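Angiopoietin-related protein 3 (Homo sapiens, PDB 6EUA) raises plasma triglycerides by inhibiting lipoprotein lipase, and through its fibrinogen-like domain, the part described here, mediates endothelial cell adhesion. Local coordinates at residues 49-54 with 213-218; 61-66 with 164-169; 110-115 with 136-141; 175-180 with 200-205. All blocks are in the same frame, centred on the assembly; numbering follows the deposited sequence.

Overall arrangement
Contact 1 sits near the middle of the fibrinogen-like domain, its centre about 6 Å from the centre of the chain. It pairs strands 47-55 and 213-220 of the large antiparallel sheet, and the chain between them supplies the other three contacts. Contact 3 reaches the same sheet through strand 109-118, its centre about 13 Å from that of contact 1. Contacts 3 and 4 have centres only about 10 Å apart and are joined by Trp201 of contact 4, whose NE1 donates to Pro137 O of contact 3. Contact 2 lies about 16 Å from contact 4, centre to centre, and Trp169 bridges the two by packing against Asn178, Asn179 and Leu180.

Contact 1 (49-54 with 213-218); sequences WTLIQH and STKMLI
Gln53 and Thr214 join side chains beside a classic beta bulge, where antiparallel strands 47-55 and 213-220 pair within the main sheet of the fibrinogen-like domain. Met216 stands opposite two residues, Ile52 and Gln53: its carbonyl O takes a bond of 2.8 Å from Ile52 N and a weak one from Gln53 N, while Met216 N donates to Gln53 O. The CB of Gln53 lies against Met216 CG at 3.7 Å, and CG continues past Met216 SD. The chain then bends (chi2 -99°) and carries the amide to Thr214, whose OG1 donates to Gln53 OE1 over 2.7 Å, in the amide plane and on a lone pair. NE2 is held by Asn181. On the face bearing Leu51 and Leu217, His54 and Lys215 run side by side; His54 ND1 donates to Thr214 O at 3.1 Å, with the acceptor near the ring plane, and Lys215 NZ reaches on to Asp42. Trp49 crosses Leu217 at about a right angle, its CB 3.5 Å from Leu217 CD2. From the bulge, Ile52 CG2 comes to 3.9 Å from Ile218 CD1, near helix 84-91. The buried amide of Gln53 thus has a partner at both its oxygen and its nitrogen, and the ND1 bond should restrain the rotation of the His54 ring; polar side-chain bonds follow the bulge, whereas apolar packing prevails on its Trp49 to Ile52 side.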
loop_
_atom_site.group_PDB
_atom_site.type_symbol
_atom_site.label_atom_id
_atom_site.label_comp_id
_atom_site.label_asym_id
_atom_site.label_seq_id
_atom_site.Cartn_x
_atom_site.Cartn_y
_atom_site.Cartn_z
ATOM N N TRP A 49 -13.547 -7.457 -7.472
ATOM C CA TRP A 49 -13.217 -6.902 -8.782
ATOM C C TRP A 49 -11.702 -6.893 -8.949
ATOM O O TRP A 49 -10.966 -6.776 -7.964
ATOM C CB TRP A 49 -13.750 -5.440 -8.952
ATOM C CG TRP A 49 -15.253 -5.285 -8.820
ATOM C CD1 TRP A 49 -15.978 -5.260 -7.658
ATOM C CD2 TRP A 49 -16.210 -5.159 -9.889
ATOM N NE1 TRP A 49 -17.322 -5.131 -7.935
ATOM C CE2 TRP A 49 -17.494 -5.054 -9.293
ATOM C CE3 TRP A 49 -16.108 -5.124 -11.285
ATOM C CZ2 TRP A 49 -18.671 -4.907 -10.052
ATOM C CZ3 TRP A 49 -17.274 -4.972 -12.038
ATOM C CH2 TRP A 49 -18.543 -4.875 -11.415
ATOM N N THR A 50 -11.232 -6.998 -10.202
ATOM C CA THR A 50 -9.848 -6.651 -10.526
ATOM C C THR A 50 -9.806 -5.173 -10.907
ATOM O O THR A 50 -10.488 -4.754 -11.846
ATOM C CB THR A 50 -9.291 -7.507 -11.674
ATOM O OG1 THR A 50 -9.345 -8.898 -11.329
ATOM C CG2 THR A 50 -7.829 -7.122 -11.977
ATOM N N LEU A 51 -9.029 -4.376 -10.178
ATOM C CA LEU A 51 -8.890 -2.960 -10.515
ATOM C C LEU A 51 -7.911 -2.813 -11.675
ATOM O O LEU A 51 -6.753 -3.218 -11.556
ATOM C CB LEU A 51 -8.403 -2.165 -9.303
ATOM C CG LEU A 51 -8.218 -0.647 -9.386
ATOM C CD1 LEU A 51 -9.530 0.066 -9.778
ATOM C CD2 LEU A 51 -7.729 -0.119 -8.053
ATOM N N ILE A 52 -8.359 -2.251 -12.802
ATOM C CA ILE A 52 -7.477 -2.114 -13.960
ATOM C C ILE A 52 -7.022 -0.676 -14.201
ATOM O O ILE A 52 -6.053 -0.474 -14.949
ATOM C CB ILE A 52 -8.114 -2.696 -15.240
ATOM C CG1 ILE A 52 -9.387 -1.924 -15.622
ATOM C CG2 ILE A 52 -8.396 -4.198 -15.050
ATOM C CD1 ILE A 52 -9.798 -2.107 -17.082
ATOM N N GLN A 53 -7.658 0.319 -13.580
ATOM C CA GLN A 53 -7.245 1.705 -13.734
ATOM C C GLN A 53 -7.608 2.447 -12.454
ATOM O O GLN A 53 -8.672 2.209 -11.876
ATOM C CB GLN A 53 -7.916 2.370 -14.955
ATOM C CG GLN A 53 -7.480 3.823 -15.225
ATOM C CD GLN A 53 -8.444 4.878 -14.699
ATOM O OE1 GLN A 53 -9.046 4.721 -13.635
ATOM N NE2 GLN A 53 -8.569 5.977 -15.433
ATOM N N HIS A 54 -6.746 3.370 -12.037
ATOM C CA HIS A 54 -6.991 4.145 -10.826
ATOM C C HIS A 54 -6.347 5.511 -10.974
ATOM O O HIS A 54 -5.145 5.598 -11.244
ATOM C CB HIS A 54 -6.430 3.444 -9.581
ATOM C CG HIS A 54 -6.993 3.962 -8.296
ATOM N ND1 HIS A 54 -8.023 4.878 -8.251
ATOM C CD2 HIS A 54 -6.670 3.701 -7.006
ATOM C CE1 HIS A 54 -8.315 5.152 -6.990
ATOM N NE2 HIS A 54 -7.505 4.452 -6.215
ATOM N N SER A 213 -11.443 11.757 -9.424
ATOM C CA SER A 213 -10.775 10.473 -9.272
ATOM C C SER A 213 -11.601 9.413 -9.983
ATOM O O SER A 213 -12.829 9.514 -10.059
ATOM C CB SER A 213 -10.558 10.121 -7.788
ATOM O OG SER A 213 -11.787 9.956 -7.107
ATOM N N THR A 214 -10.914 8.415 -10.548
ATOM C CA THR A 214 -11.571 7.363 -11.310
ATOM C C THR A 214 -11.077 5.996 -10.861
ATOM O O THR A 214 -9.929 5.844 -10.437
ATOM C CB THR A 214 -11.322 7.497 -12.851
ATOM O OG1 THR A 214 -9.929 7.268 -13.158
ATOM C CG2 THR A 214 -11.749 8.878 -13.354
ATOM N N LYS A 215 -11.956 5.002 -10.979
ATOM C CA LYS A 215 -11.579 3.599 -10.924
ATOM C C LYS A 215 -12.259 2.884 -12.076
ATOM O O LYS A 215 -13.426 3.150 -12.377
ATOM C CB LYS A 215 -12.004 2.922 -9.617
ATOM C CG LYS A 215 -11.167 3.259 -8.384
ATOM C CD LYS A 215 -11.826 2.670 -7.149
ATOM C CE LYS A 215 -11.093 3.034 -5.867
ATOM N NZ LYS A 215 -11.230 1.976 -4.830
ATOM N N MET A 216 -11.540 1.961 -12.703
ATOM C CA MET A 216 -12.121 1.013 -13.644
ATOM C C MET A 216 -11.886 -0.390 -13.107
ATOM O O MET A 216 -10.747 -0.748 -12.783
ATOM C CB MET A 216 -11.520 1.190 -15.043
ATOM C CG MET A 216 -11.571 2.653 -15.519
ATOM S SD MET A 216 -10.991 2.881 -17.214
ATOM C CE MET A 216 -12.215 1.905 -18.077
ATOM N N LEU A 217 -12.963 -1.177 -13.003
ATOM C CA LEU A 217 -12.936 -2.473 -12.335
ATOM C C LEU A 217 -13.639 -3.531 -13.178
ATOM O O LEU A 217 -14.706 -3.271 -13.732
ATOM C CB LEU A 217 -13.619 -2.393 -10.962
ATOM C CG LEU A 217 -12.934 -1.441 -9.976
ATOM C CD1 LEU A 217 -13.885 -0.334 -9.550
ATOM C CD2 LEU A 217 -12.386 -2.213 -8.783
ATOM N N ILE A 218 -13.080 -4.747 -13.222
ATOM C CA ILE A 218 -13.689 -5.830 -13.994
ATOM C C ILE A 218 -13.845 -7.083 -13.141
ATOM O O ILE A 218 -13.114 -7.295 -12.166
ATOM C CB ILE A 218 -12.888 -6.168 -15.274
ATOM C CG1 ILE A 218 -11.559 -6.858 -14.928
ATOM C CG2 ILE A 218 -12.664 -4.914 -16.112
ATOM C CD1 ILE A 218 -10.716 -7.185 -16.170
#

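Contact 2 (61-66 with 164-169); sequences NFNETW and GYSGGW
Asn63 reaches across to Ser166 and Gly167 from an inverse gamma turn of which it is the centre, joining two loops of the fibrinogen-like domain. Its CG stands anti to the backbone N (chi1 -169°), which carries the amide out to the facing loop. There OD1 accepts from Gly167 N at 2.9 Å, a nearly straight bond at the hydrogen (165°), although the donor stands above the amide plane and not on a lone pair. An Asx turn leads into the gamma turn, Asn61 OD1 accepting from Asn63 N. Gly167 has a positive phi of 91°, a backbone shape that suits glycine. The ring of Phe62 leads away from the facing loop, to a cation-pi contact with Arg55 and an edge-to-face one with Phe73. Phe62 O instead lies 3.4 Å from Gly167 CA in a CH...O contact. Ser166, whose OG is also anti to its backbone N, brings that oxygen to 3.3 Å from Asn63 CB.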
loop_
_atom_site.group_PDB
_atom_site.type_symbol
_atom_site.label_atom_id
_atom_site.label_comp_id
_atom_site.label_asym_id
_atom_site.label_seq_id
_atom_site.Cartn_x
_atom_site.Cartn_y
_atom_site.Cartn_z
ATOM N N ASN A 61 1.458 10.855 -15.052
ATOM C CA ASN A 61 1.189 11.244 -16.436
ATOM C C ASN A 61 0.556 10.075 -17.186
ATOM O O ASN A 61 1.185 9.024 -17.340
ATOM C CB ASN A 61 2.478 11.686 -17.129
ATOM C CG ASN A 61 2.226 12.380 -18.475
ATOM O OD1 ASN A 61 1.134 12.300 -19.037
ATOM N ND2 ASN A 61 3.235 13.081 -18.976
ATOM N N PHE A 62 -0.678 10.251 -17.667
ATOM C CA PHE A 62 -1.332 9.190 -18.422
ATOM C C PHE A 62 -1.166 9.330 -19.937
ATOM O O PHE A 62 -1.710 8.510 -20.686
ATOM C CB PHE A 62 -2.823 9.104 -18.047
ATOM C CG PHE A 62 -3.091 8.177 -16.897
ATOM C CD1 PHE A 62 -2.529 8.427 -15.660
ATOM C CD2 PHE A 62 -3.866 7.032 -17.061
ATOM C CE1 PHE A 62 -2.737 7.568 -14.599
ATOM C CE2 PHE A 62 -4.078 6.162 -15.994
ATOM C CZ PHE A 62 -3.516 6.437 -14.759
ATOM N N ASN A 63 -0.428 10.329 -20.416
ATOM C CA ASN A 63 -0.212 10.464 -21.856
ATOM C C ASN A 63 0.974 9.610 -22.300
ATOM O O ASN A 63 1.991 10.099 -22.784
ATOM C CB ASN A 63 -0.010 11.919 -22.246
ATOM C CG ASN A 63 -0.060 12.116 -23.735
ATOM O OD1 ASN A 63 -0.684 11.331 -24.449
ATOM N ND2 ASN A 63 0.606 13.152 -24.222
ATOM N N GLU A 64 0.803 8.303 -22.152
ATOM C CA GLU A 64 1.878 7.338 -22.313
ATOM C C GLU A 64 1.856 6.722 -23.708
ATOM O O GLU A 64 0.896 6.857 -24.478
ATOM C CB GLU A 64 1.776 6.243 -21.244
ATOM C CG GLU A 64 2.456 6.597 -19.932
ATOM C CD GLU A 64 3.977 6.563 -20.031
ATOM O OE1 GLU A 64 4.636 7.009 -19.068
ATOM O OE2 GLU A 64 4.520 6.094 -21.062
ATOM N N THR A 65 2.945 6.026 -24.014
ATOM C CA THR A 65 3.132 5.382 -25.300
ATOM C C THR A 65 2.223 4.170 -25.424
ATOM O O THR A 65 1.689 3.641 -24.432
ATOM C CB THR A 65 4.577 4.916 -25.467
ATOM O OG1 THR A 65 5.033 4.321 -24.241
ATOM C CG2 THR A 65 5.472 6.088 -25.813
ATOM N N TRP A 66 2.095 3.705 -26.668
ATOM C CA TRP A 66 1.399 2.453 -26.940
ATOM C C TRP A 66 2.019 1.299 -26.158
ATOM O O TRP A 66 1.303 0.501 -25.542
ATOM C CB TRP A 66 1.413 2.162 -28.445
ATOM C CG TRP A 66 0.745 0.873 -28.823
ATOM C CD1 TRP A 66 1.353 -0.320 -29.081
ATOM C CD2 TRP A 66 -0.663 0.645 -28.977
ATOM N NE1 TRP A 66 0.413 -1.276 -29.386
ATOM C CE2 TRP A 66 -0.832 -0.708 -29.335
ATOM C CE3 TRP A 66 -1.797 1.455 -28.854
ATOM C CZ2 TRP A 66 -2.084 -1.267 -29.566
ATOM C CZ3 TRP A 66 -3.043 0.895 -29.090
ATOM C CH2 TRP A 66 -3.175 -0.452 -29.441
ATOM N N GLY A 164 -9.229 12.705 -27.629
ATOM C CA GLY A 164 -8.162 11.731 -27.576
ATOM C C GLY A 164 -6.776 12.300 -27.764
ATOM O O GLY A 164 -5.819 11.525 -27.869
ATOM N N TYR A 165 -6.626 13.630 -27.789
ATOM C CA TYR A 165 -5.305 14.216 -27.987
ATOM C C TYR A 165 -4.319 13.841 -26.883
ATOM O O TYR A 165 -3.107 13.946 -27.097
ATOM C CB TYR A 165 -5.405 15.740 -28.117
ATOM C CG TYR A 165 -5.505 16.481 -26.805
ATOM C CD1 TYR A 165 -6.721 16.614 -26.149
ATOM C CD2 TYR A 165 -4.383 17.057 -26.228
ATOM C CE1 TYR A 165 -6.814 17.293 -24.948
ATOM C CE2 TYR A 165 -4.462 17.730 -25.030
ATOM C CZ TYR A 165 -5.679 17.851 -24.392
ATOM O OH TYR A 165 -5.751 18.527 -23.192
ATOM N N SER A 166 -4.795 13.394 -25.720
ATOM C CA SER A 166 -3.901 12.982 -24.640
ATOM C C SER A 166 -4.391 11.685 -24.019
ATOM O O SER A 166 -5.572 11.562 -23.678
ATOM C CB SER A 166 -3.787 14.057 -23.552
ATOM O OG SER A 166 -2.831 13.668 -22.582
ATOM N N GLY A 167 -3.478 10.730 -23.852
ATOM C CA GLY A 167 -3.792 9.492 -23.168
ATOM C C GLY A 167 -4.279 8.405 -24.111
ATOM O O GLY A 167 -4.561 8.626 -25.295
ATOM N N GLY A 168 -4.359 7.193 -23.564
ATOM C CA GLY A 168 -4.808 6.028 -24.313
ATOM C C GLY A 168 -6.236 5.666 -23.943
ATOM O O GLY A 168 -6.558 5.495 -22.767
ATOM N N TRP A 169 -7.085 5.531 -24.966
ATOM C CA TRP A 169 -8.515 5.343 -24.746
ATOM C C TRP A 169 -9.147 4.660 -25.951
ATOM O O TRP A 169 -8.566 4.605 -27.038
ATOM C CB TRP A 169 -9.232 6.679 -24.474
ATOM C CG TRP A 169 -10.579 6.527 -23.810
ATOM C CD1 TRP A 169 -11.815 6.940 -24.293
ATOM C CD2 TRP A 169 -10.832 5.922 -22.537
ATOM N NE1 TRP A 169 -12.800 6.618 -23.391
ATOM C CE2 TRP A 169 -12.224 5.999 -22.305
ATOM C CE3 TRP A 169 -10.013 5.322 -21.564
ATOM C CZ2 TRP A 169 -12.813 5.492 -21.141
ATOM C CZ3 TRP A 169 -10.601 4.834 -20.396
ATOM C CH2 TRP A 169 -11.984 4.917 -20.201
#

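Contact 3 (110-115 with 136-141); sequences HYIEYS and VPNAIP
Val136, Asn138 and Ile140 meet His110, Ile112 and Tyr114 of strand 109-118 in the main sheet, and the loop that carries them is shaped by an Asx turn at Asn138. Apolar contacts run the length of the touching part. Val136 CB meets His110 CB at 3.6 Å, the two side chains crossing at about a right angle, and Val136 CG1 also touches Ile112 CG2. Extended through both torsions, Ile112 sends CD1 further along the loop, to 3.7 Å from Asn138 CB. Ile140 CD1 packs near the hydroxyl end of Tyr114, and Trp201 of strand 199-202 adjoins both residues. The polar contacts converge on Asn138 OD1. Ile140 N donates to it at 3.0 Å, closing the Asx turn from well above the amide plane, while Tyr114 OH donates from the opposite face. Two donors thus grip one buried oxygen and should hold the amide in its rotation. Its plane is turned 70° from the tyrosine ring, with OD1 at the ring's edge, 2.5 Å from Tyr114 OH.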
loop_
_atom_site.group_PDB
_atom_site.type_symbol
_atom_site.label_atom_id
_atom_site.label_comp_id
_atom_site.label_asym_id
_atom_site.label_seq_id
_atom_site.Cartn_x
_atom_site.Cartn_y
_atom_site.Cartn_z
ATOM N N HIS A 110 -20.315 8.378 -8.280
ATOM C CA HIS A 110 -21.120 7.845 -9.370
ATOM C C HIS A 110 -20.510 6.533 -9.848
ATOM O O HIS A 110 -19.288 6.378 -9.855
ATOM C CB HIS A 110 -21.190 8.834 -10.540
ATOM C CG HIS A 110 -21.692 10.189 -10.156
ATOM N ND1 HIS A 110 -20.851 11.245 -9.875
ATOM C CD2 HIS A 110 -22.952 10.663 -10.005
ATOM C CE1 HIS A 110 -21.571 12.311 -9.572
ATOM N NE2 HIS A 110 -22.849 11.984 -9.644
ATOM N N TYR A 111 -21.357 5.591 -10.256
ATOM C CA TYR A 111 -20.885 4.342 -10.838
ATOM C C TYR A 111 -21.737 3.985 -12.045
ATOM O O TYR A 111 -22.891 4.409 -12.170
ATOM C CB TYR A 111 -20.918 3.181 -9.831
ATOM C CG TYR A 111 -22.305 2.602 -9.643
ATOM C CD1 TYR A 111 -22.699 1.441 -10.306
ATOM C CD2 TYR A 111 -23.233 3.231 -8.818
ATOM C CE1 TYR A 111 -23.975 0.922 -10.142
ATOM C CE2 TYR A 111 -24.508 2.719 -8.653
ATOM C CZ TYR A 111 -24.872 1.565 -9.316
ATOM O OH TYR A 111 -26.136 1.047 -9.156
ATOM N N ILE A 112 -21.153 3.181 -12.928
ATOM C CA ILE A 112 -21.899 2.590 -14.030
ATOM C C ILE A 112 -21.248 1.264 -14.383
ATOM O O ILE A 112 -20.022 1.120 -14.339
ATOM C CB ILE A 112 -21.988 3.556 -15.237
ATOM C CG1 ILE A 112 -22.702 2.896 -16.419
ATOM C CG2 ILE A 112 -20.631 4.117 -15.607
ATOM C CD1 ILE A 112 -23.039 3.884 -17.549
ATOM N N GLU A 113 -22.083 0.279 -14.692
ATOM C CA GLU A 113 -21.613 -1.047 -15.053
ATOM C C GLU A 113 -22.016 -1.355 -16.486
ATOM O O GLU A 113 -23.078 -0.931 -16.955
ATOM C CB GLU A 113 -22.152 -2.106 -14.091
ATOM C CG GLU A 113 -21.625 -1.937 -12.681
ATOM C CD GLU A 113 -21.826 -3.163 -11.811
ATOM O OE1 GLU A 113 -22.279 -4.202 -12.339
ATOM O OE2 GLU A 113 -21.543 -3.080 -10.594
ATOM N N TYR A 114 -21.136 -2.075 -17.180
ATOM C CA TYR A 114 -21.349 -2.527 -18.542
ATOM C C TYR A 114 -20.983 -3.994 -18.649
ATOM O O TYR A 114 -20.112 -4.488 -17.924
ATOM C CB TYR A 114 -20.487 -1.796 -19.574
ATOM C CG TYR A 114 -20.403 -0.299 -19.481
ATOM C CD1 TYR A 114 -19.659 0.325 -18.477
ATOM C CD2 TYR A 114 -21.046 0.502 -20.424
ATOM C CE1 TYR A 114 -19.575 1.705 -18.411
ATOM C CE2 TYR A 114 -20.972 1.875 -20.363
ATOM C CZ TYR A 114 -20.237 2.478 -19.359
ATOM O OH TYR A 114 -20.161 3.856 -19.330
ATOM N N SER A 115 -21.626 -4.663 -19.601
ATOM C CA SER A 115 -21.208 -5.971 -20.077
ATOM C C SER A 115 -20.340 -5.766 -21.312
ATOM O O SER A 115 -20.739 -5.041 -22.236
ATOM C CB SER A 115 -22.431 -6.837 -20.397
ATOM O OG SER A 115 -22.090 -7.958 -21.195
ATOM N N VAL A 136 -25.252 7.149 -12.907
ATOM C CA VAL A 136 -24.745 8.232 -13.743
ATOM C C VAL A 136 -24.967 7.805 -15.191
ATOM O O VAL A 136 -24.724 6.640 -15.542
ATOM C CB VAL A 136 -23.269 8.547 -13.422
ATOM C CG1 VAL A 136 -22.316 7.474 -13.965
ATOM C CG2 VAL A 136 -22.882 9.923 -13.932
ATOM N N PRO A 137 -25.473 8.683 -16.049
ATOM C CA PRO A 137 -25.730 8.282 -17.434
ATOM C C PRO A 137 -24.441 7.898 -18.146
ATOM O O PRO A 137 -23.338 8.294 -17.763
ATOM C CB PRO A 137 -26.370 9.526 -18.063
ATOM C CG PRO A 137 -26.796 10.385 -16.910
ATOM C CD PRO A 137 -25.841 10.085 -15.796
ATOM N N ASN A 138 -24.601 7.089 -19.189
ATOM C CA ASN A 138 -23.470 6.613 -19.965
ATOM C C ASN A 138 -22.929 7.712 -20.870
ATOM O O ASN A 138 -23.692 8.494 -21.443
ATOM C CB ASN A 138 -23.885 5.406 -20.803
ATOM C CG ASN A 138 -22.743 4.848 -21.624
ATOM O OD1 ASN A 138 -21.604 4.789 -21.171
ATOM N ND2 ASN A 138 -23.042 4.451 -22.847
ATOM N N ALA A 139 -21.598 7.762 -21.001
ATOM C CA ALA A 139 -20.923 8.677 -21.911
ATOM C C ALA A 139 -20.177 7.978 -23.037
ATOM O O ALA A 139 -19.663 8.660 -23.928
ATOM C CB ALA A 139 -19.925 9.563 -21.144
ATOM N N ILE A 140 -20.092 6.651 -23.020
ATOM C CA ILE A 140 -19.334 5.887 -24.007
ATOM C C ILE A 140 -20.330 5.271 -24.982
ATOM O O ILE A 140 -21.371 4.753 -24.550
ATOM C CB ILE A 140 -18.460 4.823 -23.317
ATOM C CG1 ILE A 140 -17.600 5.472 -22.229
ATOM C CG2 ILE A 140 -17.581 4.083 -24.318
ATOM C CD1 ILE A 140 -17.059 4.503 -21.190
ATOM N N PRO A 141 -20.079 5.327 -26.289
ATOM C CA PRO A 141 -21.009 4.713 -27.252
ATOM C C PRO A 141 -21.184 3.222 -26.992
ATOM O O PRO A 141 -20.209 2.489 -26.817
ATOM C CB PRO A 141 -20.339 4.973 -28.603
ATOM C CG PRO A 141 -19.457 6.165 -28.373
ATOM C CD PRO A 141 -18.970 6.033 -26.953
#

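Contact 4 (175-180 with 200-205); sequences CGENNL and SWKSQN
The indole of Trp201 meets Leu180 obliquely, Leu180 CD2 lying 3.6 Å from Trp201 CE3, where strand 199-202 of a two-stranded antiparallel sheet packs against the loop 175-180, which makes an inverse gamma turn at Asn179 and is tied by the Cys161-Cys175 disulfide. Asn178 O approaches the same six-membered part of the indole, also obliquely. With CG anti to the backbone N (chi1 179°), the ring is carried toward Leu180 and toward Ile100 and Leu102 of the main sheet, which pack on both side chains; its NE1 donates to Pro137 O. One backbone bond joins the segments directly: Lys202 N donates to Glu177 O at 2.8 Å, almost straight at the hydrogen (176°). Next to it, two waters bridge where the backbones stand further apart. One lies between Ser200 N, from which it accepts, and Asn179 O; the other accepts from Asn179 N at 2.8 Å and lies near Ser200 O. At the partly exposed side, Glu177 CB lies 3.5 Å from Lys202 CB, and the lysine chain, bent at chi2, chi3 and chi4, curls back toward the carboxylate. The resulting salt bridge uses the anti lone pair of Glu177 OE2, 2.6 Å from Lys202 NZ.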
loop_
_atom_site.group_PDB
_atom_site.type_symbol
_atom_site.label_atom_id
_atom_site.label_comp_id
_atom_site.label_asym_id
_atom_site.label_seq_id
_atom_site.Cartn_x
_atom_site.Cartn_y
_atom_site.Cartn_z
ATOM N N CYS A 175 -16.940 9.687 -30.871
ATOM C CA CYS A 175 -15.991 10.443 -30.050
ATOM C C CYS A 175 -16.619 10.677 -28.683
ATOM O O CYS A 175 -16.988 9.692 -28.017
ATOM C CB CYS A 175 -15.575 11.709 -30.814
ATOM S SG CYS A 175 -14.415 11.424 -32.196
ATOM N N GLY A 176 -16.749 11.912 -28.222
ATOM C CA GLY A 176 -17.360 12.224 -26.951
ATOM C C GLY A 176 -16.330 12.599 -25.896
ATOM O O GLY A 176 -15.139 12.287 -25.994
ATOM N N GLU A 177 -16.820 13.272 -24.854
ATOM C CA GLU A 177 -16.027 13.591 -23.667
ATOM C C GLU A 177 -16.211 12.449 -22.674
ATOM O O GLU A 177 -17.107 12.470 -21.823
ATOM C CB GLU A 177 -16.446 14.934 -23.077
ATOM C CG GLU A 177 -15.629 16.121 -23.564
ATOM C CD GLU A 177 -16.337 17.448 -23.351
ATOM O OE1 GLU A 177 -15.713 18.365 -22.775
ATOM O OE2 GLU A 177 -17.512 17.581 -23.765
ATOM N N ASN A 178 -15.336 11.438 -22.790
ATOM C CA ASN A 178 -15.430 10.218 -21.993
ATOM C C ASN A 178 -14.054 9.639 -21.650
ATOM O O ASN A 178 -13.967 8.454 -21.292
ATOM C CB ASN A 178 -16.245 9.165 -22.753
ATOM C CG ASN A 178 -15.456 8.547 -23.923
ATOM O OD1 ASN A 178 -14.538 9.155 -24.462
ATOM N ND2 ASN A 178 -15.819 7.333 -24.305
ATOM N N ASN A 179 -12.979 10.411 -21.783
ATOM C CA ASN A 179 -11.620 9.881 -21.712
ATOM C C ASN A 179 -11.126 9.919 -20.277
ATOM O O ASN A 179 -10.480 10.872 -19.846
ATOM C CB ASN A 179 -10.696 10.652 -22.645
ATOM C CG ASN A 179 -9.292 10.052 -22.719
ATOM O OD1 ASN A 179 -8.945 9.121 -21.978
ATOM N ND2 ASN A 179 -8.470 10.593 -23.629
ATOM N N LEU A 180 -11.381 8.833 -19.548
ATOM C CA LEU A 180 -10.893 8.718 -18.180
ATOM C C LEU A 180 -9.376 8.622 -18.101
ATOM O O LEU A 180 -8.816 8.810 -17.011
ATOM C CB LEU A 180 -11.525 7.509 -17.501
ATOM C CG LEU A 180 -13.055 7.493 -17.491
ATOM C CD1 LEU A 180 -13.541 6.405 -16.563
ATOM C CD2 LEU A 180 -13.638 8.860 -17.093
ATOM N N SER A 200 -13.253 14.806 -17.373
ATOM C CA SER A 200 -14.597 15.132 -17.837
ATOM C C SER A 200 -15.356 13.875 -18.237
ATOM O O SER A 200 -14.792 12.959 -18.839
ATOM C CB SER A 200 -14.553 16.100 -19.019
ATOM O OG SER A 200 -13.737 17.220 -18.735
ATOM N N TRP A 201 -16.651 13.855 -17.921
ATOM C CA TRP A 201 -17.540 12.741 -18.267
ATOM C C TRP A 201 -18.866 13.341 -18.741
ATOM O O TRP A 201 -19.738 13.681 -17.933
ATOM C CB TRP A 201 -17.730 11.805 -17.083
ATOM C CG TRP A 201 -18.638 10.654 -17.349
ATOM C CD1 TRP A 201 -19.989 10.602 -17.128
ATOM C CD2 TRP A 201 -18.262 9.364 -17.848
ATOM N NE1 TRP A 201 -20.475 9.364 -17.468
ATOM C CE2 TRP A 201 -19.435 8.581 -17.903
ATOM C CE3 TRP A 201 -17.044 8.800 -18.265
ATOM C CZ2 TRP A 201 -19.436 7.268 -18.376
ATOM C CZ3 TRP A 201 -17.042 7.489 -18.718
ATOM C CH2 TRP A 201 -18.234 6.740 -18.774
ATOM N N LYS A 202 -19.008 13.468 -20.060
ATOM C CA LYS A 202 -20.161 14.118 -20.671
ATOM C C LYS A 202 -21.104 13.040 -21.181
ATOM O O LYS A 202 -20.798 12.345 -22.156
ATOM C CB LYS A 202 -19.733 15.054 -21.795
ATOM C CG LYS A 202 -20.826 16.004 -22.265
ATOM C CD LYS A 202 -21.505 15.491 -23.528
ATOM C CE LYS A 202 -20.501 15.283 -24.651
ATOM N NZ LYS A 202 -19.600 16.457 -24.808
ATOM N N SER A 203 -22.253 12.912 -20.533
ATOM C CA SER A 203 -23.193 11.881 -20.919
ATOM C C SER A 203 -23.925 12.262 -22.202
ATOM O O SER A 203 -23.773 13.360 -22.746
ATOM C CB SER A 203 -24.189 11.626 -19.798
ATOM O OG SER A 203 -24.729 12.849 -19.338
ATOM N N GLN A 204 -24.742 11.322 -22.673
ATOM C CA GLN A 204 -25.427 11.472 -23.953
ATOM C C GLN A 204 -26.370 12.673 -23.952
ATOM O O GLN A 204 -26.495 13.371 -24.966
ATOM C CB GLN A 204 -26.179 10.177 -24.261
ATOM C CG GLN A 204 -26.602 9.422 -22.993
ATOM C CD GLN A 204 -27.043 7.994 -23.258
ATOM O OE1 GLN A 204 -26.658 7.387 -24.258
ATOM N NE2 GLN A 204 -27.853 7.450 -22.357
ATOM N N ASN A 205 -27.030 12.935 -22.820
ATOM C CA ASN A 205 -27.999 14.028 -22.750
ATOM C C ASN A 205 -27.331 15.388 -22.914
ATOM O O ASN A 205 -27.863 16.262 -23.605
ATOM C CB ASN A 205 -28.781 13.964 -21.430
ATOM C CG ASN A 205 -27.906 13.592 -20.228
ATOM O OD1 ASN A 205 -26.691 13.426 -20.350
ATOM N ND2 ASN A 205 -28.531 13.437 -19.066
HETATM O O HOH W 1 -11.416 13.559 -19.367
HETATM O O HOH W 2 -12.877 13.163 -21.414
#